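Local atomic coordinates of hydroxyglutarate synthase (Oryza sativa, PDB entry 6W1K), a protein that catalyses the iron(II)-dependent decarboxylation and hydroxylation of 2-oxoadipate to D-2-hydroxyglutarate, a step of plant lysine breakdown. Residues E30-Y33 with L34-P38; T39-T42 with I43-V47; S133-S136 with Q137-Q141; S147-G150 with N151-A154; P168-S171 with D172-V175. All coordinates share one frame; numbering follows the deposited sequence.

Interaction 1 (E30-Y33 with L34-P38)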
loop_
_atom_site.group_PDB
_atom_site.type_symbol
_atom_site.label_atom_id
_atom_site.label_comp_id
_atom_site.label_asym_id
_atom_site.label_seq_id
_atom_site.Cartn_x
_atom_site.Cartn_y
_atom_site.Cartn_z
ATOM N N GLU A 30 -7.123 -1.099 8.776
ATOM C CA GLU A 30 -6.347 -2.296 9.052
ATOM C C GLU A 30 -7.225 -3.450 9.496
ATOM O O GLU A 30 -6.910 -4.618 9.207
ATOM C CB GLU A 30 -5.331 -2.001 10.144
ATOM C CG GLU A 30 -4.495 -3.170 10.546
ATOM C CD GLU A 30 -3.871 -2.983 11.929
ATOM O OE1 GLU A 30 -4.616 -2.814 12.923
ATOM O OE2 GLU A 30 -2.639 -3.022 12.028
ATOM N N LYS A 31 -8.311 -3.161 10.221
ATOM C CA LYS A 31 -9.198 -4.235 10.672
ATOM C C LYS A 31 -9.863 -4.953 9.500
ATOM O O LYS A 31 -9.979 -6.188 9.507
ATOM C CB LYS A 31 -10.262 -3.678 11.620
ATOM C CG LYS A 31 -9.688 -2.986 12.841
ATOM C CD LYS A 31 -10.494 -3.279 14.114
ATOM C CE LYS A 31 -9.978 -2.446 15.311
ATOM N NZ LYS A 31 -10.105 -0.954 15.041
ATOM N N VAL A 32 -10.384 -4.193 8.521
ATOM C CA VAL A 32 -10.950 -4.801 7.319
ATOM C C VAL A 32 -9.895 -5.637 6.596
ATOM O O VAL A 32 -10.150 -6.778 6.185
ATOM C CB VAL A 32 -11.521 -3.724 6.374
ATOM C CG1 VAL A 32 -11.963 -4.387 5.021
ATOM C CG2 VAL A 32 -12.693 -3.001 7.019
ATOM N N TYR A 33 -8.704 -5.061 6.407
ATOM C CA TYR A 33 -7.586 -5.756 5.759
ATOM C C TYR A 33 -7.267 -7.085 6.420
ATOM O O TYR A 33 -7.152 -8.118 5.752
ATOM C CB TYR A 33 -6.383 -4.825 5.815
ATOM C CG TYR A 33 -5.026 -5.344 5.425
ATOM C CD1 TYR A 33 -4.040 -5.486 6.390
ATOM C CD2 TYR A 33 -4.693 -5.568 4.077
ATOM C CE1 TYR A 33 -2.773 -5.875 6.066
ATOM C CE2 TYR A 33 -3.415 -5.990 3.732
ATOM C CZ TYR A 33 -2.458 -6.104 4.744
ATOM O OH TYR A 33 -1.190 -6.483 4.457
ATOM N N LEU A 34 -7.095 -7.083 7.734
ATOM C CA LEU A 34 -6.765 -8.336 8.410
ATOM C C LEU A 34 -7.898 -9.353 8.350
ATOM O O LEU A 34 -7.636 -10.563 8.276
ATOM C CB LEU A 34 -6.389 -8.050 9.871
ATOM C CG LEU A 34 -5.146 -7.189 10.095
ATOM C CD1 LEU A 34 -4.937 -6.910 11.563
ATOM C CD2 LEU A 34 -3.934 -7.872 9.557
ATOM N N SER A 35 -9.157 -8.907 8.385
ATOM C CA SER A 35 -10.270 -9.851 8.330
ATOM C C SER A 35 -10.399 -10.530 6.968
ATOM O O SER A 35 -11.024 -11.593 6.866
ATOM C CB SER A 35 -11.566 -9.118 8.709
ATOM O OG SER A 35 -12.010 -8.267 7.674
ATOM N N ARG A 36 -9.826 -9.958 5.914
ATOM C CA ARG A 36 -9.957 -10.542 4.583
ATOM C C ARG A 36 -8.668 -11.134 4.046
ATOM O O ARG A 36 -8.677 -11.714 2.942
ATOM C CB ARG A 36 -10.421 -9.491 3.564
ATOM C CG ARG A 36 -11.795 -8.874 3.750
ATOM C CD ARG A 36 -11.897 -7.719 2.721
ATOM N NE ARG A 36 -13.240 -7.296 2.450
ATOM C CZ ARG A 36 -13.534 -6.174 1.816
ATOM N NH1 ARG A 36 -12.570 -5.343 1.401
ATOM N NH2 ARG A 36 -14.797 -5.882 1.624
ATOM N N ASN A 37 -7.570 -10.994 4.775
ATOM C CA ASN A 37 -6.245 -11.400 4.313
ATOM C C ASN A 37 -5.563 -12.241 5.382
ATOM O O ASN A 37 -4.706 -11.748 6.137
ATOM C CB ASN A 37 -5.422 -10.170 3.934
ATOM C CG ASN A 37 -6.016 -9.449 2.743
ATOM O OD1 ASN A 37 -5.724 -9.805 1.602
ATOM N ND2 ASN A 37 -6.913 -8.489 2.999
ATOM N N PRO A 38 -5.901 -13.537 5.440
ATOM C CA PRO A 38 -5.309 -14.428 6.450
ATOM C C PRO A 38 -3.797 -14.536 6.373
ATOM O O PRO A 38 -3.151 -14.783 7.404
ATOM C CB PRO A 38 -5.958 -15.792 6.145
ATOM C CG PRO A 38 -7.082 -15.533 5.257
ATOM C CD PRO A 38 -6.815 -14.248 4.533
#
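Tyr33 O takes two donors at the last turn of helix 16-36. The amide of Asn37 delivers the better aligned of them: ND2 lies 2.8 Å from Tyr33 O, in the carbonyl plane and on a lone pair, and the oxygen sits within the plane of the amide. Arg36 N, 3.2 Å from Tyr33 O, comes from above that plane instead, an i to i+3 bond. One residue back, Ser35 OG reaches Val32 O at 2.8 Å, because chi1 of 74° tucks the hydroxyl over its own helix. Arg36 runs alongside Val32, whose CG1 lies over one face of the guanidinium, 3.8 Å from Arg36 NH1. Leu34 spreads its two methyls: CD1 packs 3.9 Å from Glu30 CG, and CD2 4.0 Å from Tyr33 CD1.

Further out, Asn37 OD1 accepts from Ser264 N, while Tyr33 OH bonds to Tyr265 O, and the Tyr33 side chain comes within about 4 Å of that of the iron ligand His195. Both ends of the Asn37 amide are thereby used, and its rotation is fixed. What results is the C-terminal turn of helix 16-36, its carbonyls bound by Ser35 and Asn37 where the chain passes to helix 38-51, with Tyr33 next to a metal ligand of this glyoxalase-clan fold.

Interaction 2 (T39-T42 with I43-V47)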
loop_
_atom_site.group_PDB
_atom_site.type_symbol
_atom_site.label_atom_id
_atom_site.label_comp_id
_atom_site.label_asym_id
_atom_site.label_seq_id
_atom_site.Cartn_x
_atom_site.Cartn_y
_atom_site.Cartn_z
ATOM N N THR A 39 -3.210 -14.395 5.182
ATOM C CA THR A 39 -1.754 -14.488 5.062
ATOM C C THR A 39 -1.082 -13.314 5.768
ATOM O O THR A 39 -0.129 -13.490 6.538
ATOM C CB THR A 39 -1.342 -14.537 3.590
ATOM O OG1 THR A 39 -1.803 -15.768 2.999
ATOM C CG2 THR A 39 0.176 -14.422 3.451
ATOM N N ALA A 40 -1.569 -12.102 5.510
ATOM C CA ALA A 40 -0.999 -10.940 6.162
ATOM C C ALA A 40 -1.207 -11.016 7.666
ATOM O O ALA A 40 -0.296 -10.724 8.437
ATOM C CB ALA A 40 -1.629 -9.673 5.592
ATOM N N LYS A 41 -2.411 -11.400 8.098
ATOM C CA LYS A 41 -2.689 -11.508 9.521
ATOM C C LYS A 41 -1.767 -12.522 10.179
ATOM O O LYS A 41 -1.267 -12.291 11.285
ATOM C CB LYS A 41 -4.147 -11.896 9.732
ATOM C CG LYS A 41 -4.596 -12.016 11.176
ATOM C CD LYS A 41 -6.066 -12.415 11.243
ATOM C CE LYS A 41 -6.519 -12.663 12.680
ATOM N NZ LYS A 41 -7.865 -13.339 12.748
ATOM N N THR A 42 -1.549 -13.669 9.531
ATOM C CA THR A 42 -0.691 -14.683 10.135
ATOM C C THR A 42 0.748 -14.208 10.228
ATOM O O THR A 42 1.408 -14.402 11.251
ATOM C CB THR A 42 -0.749 -15.983 9.341
ATOM O OG1 THR A 42 -2.062 -16.510 9.431
ATOM C CG2 THR A 42 0.249 -17.013 9.917
ATOM N N ILE A 43 1.260 -13.619 9.146
ATOM C CA ILE A 43 2.642 -13.153 9.137
ATOM C C ILE A 43 2.866 -12.108 10.224
ATOM O O ILE A 43 3.901 -12.119 10.893
ATOM C CB ILE A 43 3.011 -12.605 7.746
ATOM C CG1 ILE A 43 3.204 -13.757 6.771
ATOM C CG2 ILE A 43 4.329 -11.814 7.787
ATOM C CD1 ILE A 43 3.372 -13.347 5.314
ATOM N N LEU A 44 1.919 -11.175 10.400
ATOM C CA LEU A 44 2.063 -10.181 11.461
ATOM C C LEU A 44 2.084 -10.835 12.842
ATOM O O LEU A 44 2.829 -10.414 13.741
ATOM C CB LEU A 44 0.939 -9.154 11.352
ATOM C CG LEU A 44 1.066 -8.163 10.194
ATOM C CD1 LEU A 44 -0.255 -7.462 9.958
ATOM C CD2 LEU A 44 2.173 -7.156 10.490
ATOM N N GLU A 45 1.297 -11.887 13.030
ATOM C CA GLU A 45 1.381 -12.616 14.291
ATOM C C GLU A 45 2.729 -13.322 14.426
ATOM O O GLU A 45 3.318 -13.348 15.516
ATOM C CB GLU A 45 0.227 -13.611 14.394
ATOM C CG GLU A 45 -1.140 -12.926 14.498
ATOM C CD GLU A 45 -2.326 -13.881 14.359
ATOM O OE1 GLU A 45 -2.115 -15.051 13.963
ATOM O OE2 GLU A 45 -3.474 -13.451 14.647
ATOM N N LEU A 46 3.226 -13.917 13.337
ATOM C CA LEU A 46 4.487 -14.654 13.422
ATOM C C LEU A 46 5.656 -13.724 13.739
ATOM O O LEU A 46 6.577 -14.089 14.484
ATOM C CB LEU A 46 4.753 -15.396 12.112
ATOM C CG LEU A 46 3.906 -16.643 11.832
ATOM C CD1 LEU A 46 4.117 -17.107 10.376
ATOM C CD2 LEU A 46 4.216 -17.773 12.806
ATOM N N VAL A 47 5.659 -12.539 13.142
ATOM C CA VAL A 47 6.733 -11.590 13.395
ATOM C C VAL A 47 6.680 -11.100 14.836
ATOM O O VAL A 47 7.714 -10.947 15.496
ATOM C CB VAL A 47 6.637 -10.428 12.390
ATOM C CG1 VAL A 47 7.609 -9.322 12.791
ATOM C CG2 VAL A 47 6.898 -10.936 10.963
#
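Thr39 and Ile43 open a run of four i to i+4 backbone bonds, in which Ile43 N, Leu44 N, Glu45 N and Leu46 N give their hydrogens to the carbonyls of Thr39, Ala40, Lys41 and Thr42; the shortest is Leu46 N to Thr42 O, 2.8 Å.

Apolar contacts follow the same spacing. Thr39 CG2 lies beside Ile43 CD1 at 3.9 Å, the two side chains pointing the same way. Thr42 repeats this with Leu46: its methyl, set anti to the backbone N while OG1 turns back to Pro38 O (chi1 -65°), meets Leu46 CD1 at 3.9 Å. An alanine in place of Leu46 would remove that methyl contact and is likely to leave a gap beside Thr42 CG2 and against Phe216 of helix 210-219.

Of charged groups there is one pair. The extended Lys41 chain crosses the Glu45 carboxylate, with CE 3.7 Å from Glu45 OE2, but Lys41 NZ stays 4.8 Å from that oxygen, so any attraction is through space and probably modest.

Ile43 and Ala40 turn to Ile266 of strand 258-271, and Val47 to Phe213 and Phe216. This is a regular amphipathic alpha-helix, packed against strand 258-271, helix 210-219 and the preceding helix 16-36.

Interaction 3 (S133-S136 with Q137-Q141)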
loop_
_atom_site.group_PDB
_atom_site.type_symbol
_atom_site.label_atom_id
_atom_site.label_comp_id
_atom_site.label_asym_id
_atom_site.label_seq_id
_atom_site.Cartn_x
_atom_site.Cartn_y
_atom_site.Cartn_z
ATOM N N SER A 133 -8.906 0.691 -23.617
ATOM C CA SER A 133 -9.810 0.492 -24.746
ATOM C C SER A 133 -11.170 1.136 -24.464
ATOM O O SER A 133 -11.602 1.231 -23.305
ATOM C CB SER A 133 -10.019 -1.004 -25.003
ATOM O OG SER A 133 -10.800 -1.577 -23.948
ATOM N N PRO A 134 -11.888 1.543 -25.507
ATOM C CA PRO A 134 -13.241 2.076 -25.294
ATOM C C PRO A 134 -14.150 1.131 -24.523
ATOM O O PRO A 134 -14.935 1.582 -23.677
ATOM C CB PRO A 134 -13.749 2.308 -26.727
ATOM C CG PRO A 134 -12.502 2.527 -27.534
ATOM C CD PRO A 134 -11.455 1.637 -26.915
ATOM N N GLN A 135 -14.069 -0.174 -24.789
ATOM C CA GLN A 135 -14.932 -1.118 -24.084
ATOM C C GLN A 135 -14.712 -1.067 -22.572
ATOM O O GLN A 135 -15.681 -1.010 -21.797
ATOM C CB GLN A 135 -14.703 -2.535 -24.621
ATOM C CG GLN A 135 -15.587 -3.581 -23.967
ATOM C CD GLN A 135 -15.245 -5.002 -24.384
ATOM O OE1 GLN A 135 -14.122 -5.304 -24.820
ATOM N NE2 GLN A 135 -16.219 -5.889 -24.243
ATOM N N SER A 136 -13.448 -1.107 -22.120
ATOM C CA SER A 136 -13.179 -1.025 -20.678
ATOM C C SER A 136 -13.522 0.347 -20.120
ATOM O O SER A 136 -13.967 0.465 -18.974
ATOM C CB SER A 136 -11.715 -1.344 -20.364
ATOM O OG SER A 136 -11.417 -2.686 -20.717
ATOM N N GLN A 137 -13.262 1.413 -20.877
ATOM C CA GLN A 137 -13.691 2.723 -20.406
ATOM C C GLN A 137 -15.183 2.730 -20.126
ATOM O O GLN A 137 -15.636 3.343 -19.147
ATOM C CB GLN A 137 -13.340 3.812 -21.420
ATOM C CG GLN A 137 -11.873 4.011 -21.597
ATOM C CD GLN A 137 -11.547 5.274 -22.362
ATOM O OE1 GLN A 137 -12.109 6.340 -22.107
ATOM N NE2 GLN A 137 -10.620 5.162 -23.299
ATOM N N ASP A 138 -15.971 2.063 -20.980
ATOM C CA ASP A 138 -17.418 2.103 -20.806
ATOM C C ASP A 138 -17.852 1.260 -19.612
ATOM O O ASP A 138 -18.823 1.596 -18.931
ATOM C CB ASP A 138 -18.146 1.609 -22.052
ATOM C CG ASP A 138 -18.074 2.587 -23.209
ATOM O OD1 ASP A 138 -17.632 3.738 -23.005
ATOM O OD2 ASP A 138 -18.452 2.191 -24.334
ATOM N N ILE A 139 -17.162 0.149 -19.362
ATOM C CA ILE A 139 -17.485 -0.677 -18.210
ATOM C C ILE A 139 -17.189 0.092 -16.924
ATOM O O ILE A 139 -18.018 0.170 -16.010
ATOM C CB ILE A 139 -16.699 -2.001 -18.264
ATOM C CG1 ILE A 139 -17.256 -2.952 -19.309
ATOM C CG2 ILE A 139 -16.687 -2.657 -16.864
ATOM C CD1 ILE A 139 -16.282 -4.055 -19.666
ATOM N N ILE A 140 -16.019 0.722 -16.859
ATOM C CA ILE A 140 -15.671 1.472 -15.660
ATOM C C ILE A 140 -16.631 2.632 -15.471
ATOM O O ILE A 140 -17.086 2.906 -14.350
ATOM C CB ILE A 140 -14.208 1.944 -15.744
ATOM C CG1 ILE A 140 -13.297 0.734 -15.591
ATOM C CG2 ILE A 140 -13.902 2.997 -14.675
ATOM C CD1 ILE A 140 -11.855 0.964 -16.094
ATOM N N GLN A 141 -16.955 3.332 -16.559
ATOM C CA GLN A 141 -17.888 4.446 -16.477
ATOM C C GLN A 141 -19.246 3.998 -15.948
ATOM O O GLN A 141 -19.910 4.749 -15.225
ATOM C CB GLN A 141 -18.056 5.101 -17.840
ATOM C CG GLN A 141 -18.672 6.457 -17.792
ATOM C CD GLN A 141 -17.799 7.483 -17.059
ATOM O OE1 GLN A 141 -16.561 7.487 -17.168
ATOM N NE2 GLN A 141 -18.454 8.356 -16.292
#
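Helix 134-147 begins here, with Ser133 as its N-cap. Ser133 O starts the i to i+4 ladder by accepting from Gln137 N at 2.9 Å, the donor lying nearly along the C=O axis. The serine hydroxyl does the capping: at chi1 70° OG swings to the first turn and accepts from Ser136 N, 3.3 Å away, in a long but straight bond (170°). Pro134, with no N-H to satisfy, fills the first position of the helix, and its carbonyl receives Asp138 N at 2.9 Å.

Gln137 runs back past the start of the helix: CG, anti to its carbonyl carbon, lies 3.3 Å from Ser133 O, and the extended chain beyond carries NE2 on to the carbonyl of Leu132. A carboxylate from outside grips this first turn, since Glu179 OE1 bonds to both Ser133 OG and Ser136 OG. Such a negative group near a helix N-terminus would probably be favoured by the helix dipole. Asp138 is likewise close to the start of the helix; its carboxyl carbon CG packs 3.3 Å from Pro134 O.

Further along, Ile139 and Ile140 lay their CG1 branches against carbonyls one turn back, Ile139 CG1 3.5 Å from Gln135 O. Ile140 faces Val129 and Leu132, and Ser136 touches Leu176 of helix 170-179.

Interaction 4 (S147-G150 with N151-A154)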
loop_
_atom_site.group_PDB
_atom_site.type_symbol
_atom_site.label_atom_id
_atom_site.label_comp_id
_atom_site.label_asym_id
_atom_site.label_seq_id
_atom_site.Cartn_x
_atom_site.Cartn_y
_atom_site.Cartn_z
ATOM N N SER A 147 -22.181 4.768 -8.594
ATOM C CA SER A 147 -21.583 5.179 -7.317
ATOM C C SER A 147 -21.975 6.578 -6.903
ATOM O O SER A 147 -21.798 6.937 -5.737
ATOM C CB SER A 147 -20.056 5.082 -7.436
ATOM O OG SER A 147 -19.403 5.307 -6.191
ATOM N N GLY A 148 -22.500 7.375 -7.823
ATOM C CA GLY A 148 -22.875 8.746 -7.485
ATOM C C GLY A 148 -21.699 9.530 -6.917
ATOM O O GLY A 148 -20.598 9.561 -7.475
ATOM N N LYS A 149 -21.931 10.146 -5.762
ATOM C CA LYS A 149 -20.899 10.912 -5.077
ATOM C C LYS A 149 -20.142 10.082 -4.050
ATOM O O LYS A 149 -19.545 10.644 -3.117
ATOM C CB LYS A 149 -21.534 12.152 -4.447
ATOM C CG LYS A 149 -21.957 13.160 -5.526
ATOM C CD LYS A 149 -22.287 14.520 -4.923
ATOM C CE LYS A 149 -22.781 15.518 -5.976
ATOM N NZ LYS A 149 -21.659 15.946 -6.868
ATOM N N GLY A 150 -20.101 8.760 -4.230
ATOM C CA GLY A 150 -19.293 7.916 -3.362
ATOM C C GLY A 150 -17.834 8.332 -3.293
ATOM O O GLY A 150 -17.170 8.117 -2.269
ATOM N N ASN A 151 -17.319 8.951 -4.359
ATOM C CA ASN A 151 -15.931 9.382 -4.369
ATOM C C ASN A 151 -15.660 10.442 -3.307
ATOM O O ASN A 151 -14.509 10.628 -2.916
ATOM C CB ASN A 151 -15.562 9.988 -5.710
ATOM C CG ASN A 151 -16.522 11.101 -6.114
ATOM O OD1 ASN A 151 -17.728 10.879 -6.241
ATOM N ND2 ASN A 151 -16.005 12.308 -6.253
ATOM N N LYS A 152 -16.684 11.168 -2.879
ATOM C CA LYS A 152 -16.504 12.150 -1.817
ATOM C C LYS A 152 -16.405 11.513 -0.434
ATOM O O LYS A 152 -16.203 12.239 0.556
ATOM C CB LYS A 152 -17.646 13.185 -1.836
ATOM C CG LYS A 152 -17.711 13.971 -3.135
ATOM C CD LYS A 152 -18.885 14.933 -3.156
ATOM C CE LYS A 152 -18.580 16.255 -2.423
ATOM N NZ LYS A 152 -19.752 17.187 -2.541
ATOM N N HIS A 153 -16.492 10.191 -0.336
ATOM C CA HIS A 153 -16.490 9.501 0.961
ATOM C C HIS A 153 -15.681 8.243 0.863
ATOM O O HIS A 153 -16.044 7.194 1.407
ATOM C CB HIS A 153 -17.927 9.252 1.434
ATOM C CG HIS A 153 -18.686 10.527 1.556
ATOM N ND1 HIS A 153 -18.481 11.404 2.596
ATOM C CD2 HIS A 153 -19.503 11.161 0.687
ATOM C CE1 HIS A 153 -19.195 12.500 2.396
ATOM N NE2 HIS A 153 -19.842 12.362 1.250
ATOM N N ALA A 154 -14.530 8.350 0.195
ATOM C CA ALA A 154 -13.692 7.179 -0.034
ATOM C C ALA A 154 -13.164 6.602 1.266
ATOM O O ALA A 154 -12.984 5.387 1.380
ATOM C CB ALA A 154 -12.520 7.537 -0.964
#
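Lys149 and Lys152 run side by side on the surface, and Lys152 is the one to follow. Its CB rests 3.4 Å from Lys149 O, the carbonyl that also receives Lys152 N. CG follows, 3.8 Å from Lys149 O; chi1 of -61° sets it anti to its own carbonyl carbon. CD then meets the neighbouring chain itself, 3.9 Å from Lys149 CD and a little farther from Lys149 CB, so the two lysines share an apolar patch of methylenes. Past CD the Lys152 chain has bent at chi3 (82°), and the tips end with Lys149 NZ and Lys152 NZ 4.9 Å apart. Like charges this near probably repel mildly, and in solution the exposed setting would probably let water screen them.

The backbone beneath is a short 3-10 turn linking helix 134-147 to helix 154-160. Lys152 N bonds to Lys149 O at 2.9 Å and His153 N to Gly150 O at the same separation, both i to i+3, with each donor standing above the carbonyl plane. Gly148 leaves the preceding helix with a positive phi of 56°. At Gly150 a side chain would run into Ser147 OG, a hydroxyl bonded to Tyr70 OH and Thr164 OG1. His153, the N-cap residue of the next helix, brings CD2 of its ring to 3.8 Å from Lys149 O, approaching obliquely, while Ala154 turns onto Ser74 and Leu75 of helix 72-81.

Interaction 5 (P168-S171 with D172-V175)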
loop_
_atom_site.group_PDB
_atom_site.type_symbol
_atom_site.label_atom_id
_atom_site.label_comp_id
_atom_site.label_asym_id
_atom_site.label_seq_id
_atom_site.Cartn_x
_atom_site.Cartn_y
_atom_site.Cartn_z
ATOM N N PRO A 168 -20.173 -5.824 -8.987
ATOM C CA PRO A 168 -19.933 -6.088 -10.417
ATOM C C PRO A 168 -20.504 -7.417 -10.870
ATOM O O PRO A 168 -20.687 -8.346 -10.076
ATOM C CB PRO A 168 -18.407 -6.111 -10.524
ATOM C CG PRO A 168 -17.883 -5.794 -9.172
ATOM C CD PRO A 168 -18.952 -5.899 -8.171
ATOM N N ILE A 169 -20.831 -7.488 -12.182
ATOM C CA ILE A 169 -21.166 -8.754 -12.819
ATOM C C ILE A 169 -19.871 -9.374 -13.317
ATOM O O ILE A 169 -18.916 -8.677 -13.679
ATOM C CB ILE A 169 -22.194 -8.606 -13.963
ATOM C CG1 ILE A 169 -21.588 -7.796 -15.104
ATOM C CG2 ILE A 169 -23.456 -7.924 -13.440
ATOM C CD1 ILE A 169 -22.527 -7.524 -16.225
ATOM N N TYR A 170 -19.858 -10.703 -13.355
ATOM C CA TYR A 170 -18.625 -11.426 -13.644
ATOM C C TYR A 170 -18.104 -11.082 -15.037
ATOM O O TYR A 170 -16.896 -10.935 -15.233
ATOM C CB TYR A 170 -18.865 -12.945 -13.526
ATOM C CG TYR A 170 -17.582 -13.749 -13.715
ATOM C CD1 TYR A 170 -16.452 -13.415 -13.011
ATOM C CD2 TYR A 170 -17.504 -14.823 -14.604
ATOM C CE1 TYR A 170 -15.252 -14.113 -13.183
ATOM C CE2 TYR A 170 -16.308 -15.538 -14.767
ATOM C CZ TYR A 170 -15.185 -15.169 -14.060
ATOM O OH TYR A 170 -14.000 -15.867 -14.214
ATOM N N SER A 171 -19.004 -10.980 -16.019
ATOM C CA SER A 171 -18.588 -10.681 -17.383
ATOM C C SER A 171 -17.759 -9.403 -17.427
ATOM O O SER A 171 -16.781 -9.310 -18.176
ATOM C CB SER A 171 -19.801 -10.539 -18.294
ATOM O OG SER A 171 -20.679 -9.534 -17.826
ATOM N N ASP A 172 -18.123 -8.410 -16.628
ATOM C CA ASP A 172 -17.368 -7.162 -16.658
ATOM C C ASP A 172 -15.987 -7.352 -16.038
ATOM O O ASP A 172 -14.991 -6.802 -16.529
ATOM C CB ASP A 172 -18.127 -6.060 -15.931
ATOM C CG ASP A 172 -19.344 -5.524 -16.715
ATOM O OD1 ASP A 172 -19.430 -5.748 -17.940
ATOM O OD2 ASP A 172 -20.197 -4.847 -16.081
ATOM N N PHE A 173 -15.927 -8.077 -14.918
ATOM C CA PHE A 173 -14.652 -8.433 -14.305
ATOM C C PHE A 173 -13.775 -9.183 -15.303
ATOM O O PHE A 173 -12.580 -8.906 -15.424
ATOM C CB PHE A 173 -14.925 -9.273 -13.057
ATOM C CG PHE A 173 -13.687 -9.740 -12.329
ATOM C CD1 PHE A 173 -13.219 -11.018 -12.492
ATOM C CD2 PHE A 173 -13.030 -8.904 -11.450
ATOM C CE1 PHE A 173 -12.083 -11.456 -11.795
ATOM C CE2 PHE A 173 -11.926 -9.338 -10.747
ATOM C CZ PHE A 173 -11.443 -10.607 -10.928
ATOM N N GLN A 174 -14.364 -10.108 -16.048
ATOM C CA GLN A 174 -13.605 -10.864 -17.034
ATOM C C GLN A 174 -12.974 -9.943 -18.075
ATOM O O GLN A 174 -11.799 -10.103 -18.420
ATOM C CB GLN A 174 -14.509 -11.879 -17.721
ATOM C CG GLN A 174 -14.628 -13.215 -17.049
ATOM C CD GLN A 174 -15.568 -14.116 -17.837
ATOM O OE1 GLN A 174 -16.718 -13.741 -18.103
ATOM N NE2 GLN A 174 -15.075 -15.283 -18.257
ATOM N N VAL A 175 -13.760 -9.013 -18.632
ATOM C CA VAL A 175 -13.253 -8.111 -19.672
ATOM C C VAL A 175 -12.117 -7.242 -19.131
ATOM O O VAL A 175 -11.085 -7.049 -19.793
ATOM C CB VAL A 175 -14.405 -7.249 -20.224
ATOM C CG1 VAL A 175 -13.868 -6.139 -21.106
ATOM C CG2 VAL A 175 -15.400 -8.112 -21.001
HETATM O O HOH W 1 -19.676 -7.800 -19.720
#
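Tyr170 and Gln174 stack one turn apart, the ring and the amide planes only 14° from parallel. Gln174 CG sits over one face of the ring, 3.8 Å from the Tyr170 centroid, a CH-pi contact displaced toward the rim, and Gln174 CD continues the overlap at 3.5 Å from Tyr170 CE2. With CG anti to the backbone N (chi1 -176°), the tyrosine lies where the extended glutamine can cover it. Beneath the side chains, Gln174 N reaches Tyr170 O at 2.8 Å. Phe173 meets the same ring obliquely, its CD1 3.8 Å from Tyr170 CE1. Phe253 also meets both rings. A serine in place of Tyr170 would take away the ring and is likely to leave the Gln174 amide free to turn and Phe173 without this ring beside it.

Ile169, just before the helix, lies across Asp172, CG1 3.4 Å from Asp172 OD2. That oxygen is held by a salt bridge to Lys142 and a hydrogen bond with Tyr143 OH. Asp172 OD1 accepts from a water at 2.7 Å, which also bonds Ser171 OG. Both carboxylate oxygens thus have partners, and with Lys142 alongside and the helix N-terminus close by, Asp172 would probably be kept negatively charged.

From the N-terminus, all five contacts lie in series; none nests in or crosses another, and each closes only a turn or two of its own stretch. Interaction 1 ends helix 16-36 and interaction 2 follows at once on helix 38-51, the two packing through Tyr33 OH on Ala40 CB (3.4 Å) and Leu34 CD2 on Leu44 CD1 (3.7 Å). Interaction 3, on the far side of the chain's centre from interaction 2, starts helix 134-147; interaction 4 makes the turn that leaves it. Interaction 5 opens helix 170-179, which returns against interaction 3: Ile139 CD1 meets Val175 CG1 at 3.5 Å. Two touching helix pairs result, interactions 1 with 2 and 3 with 5, while interaction 4 touches neither.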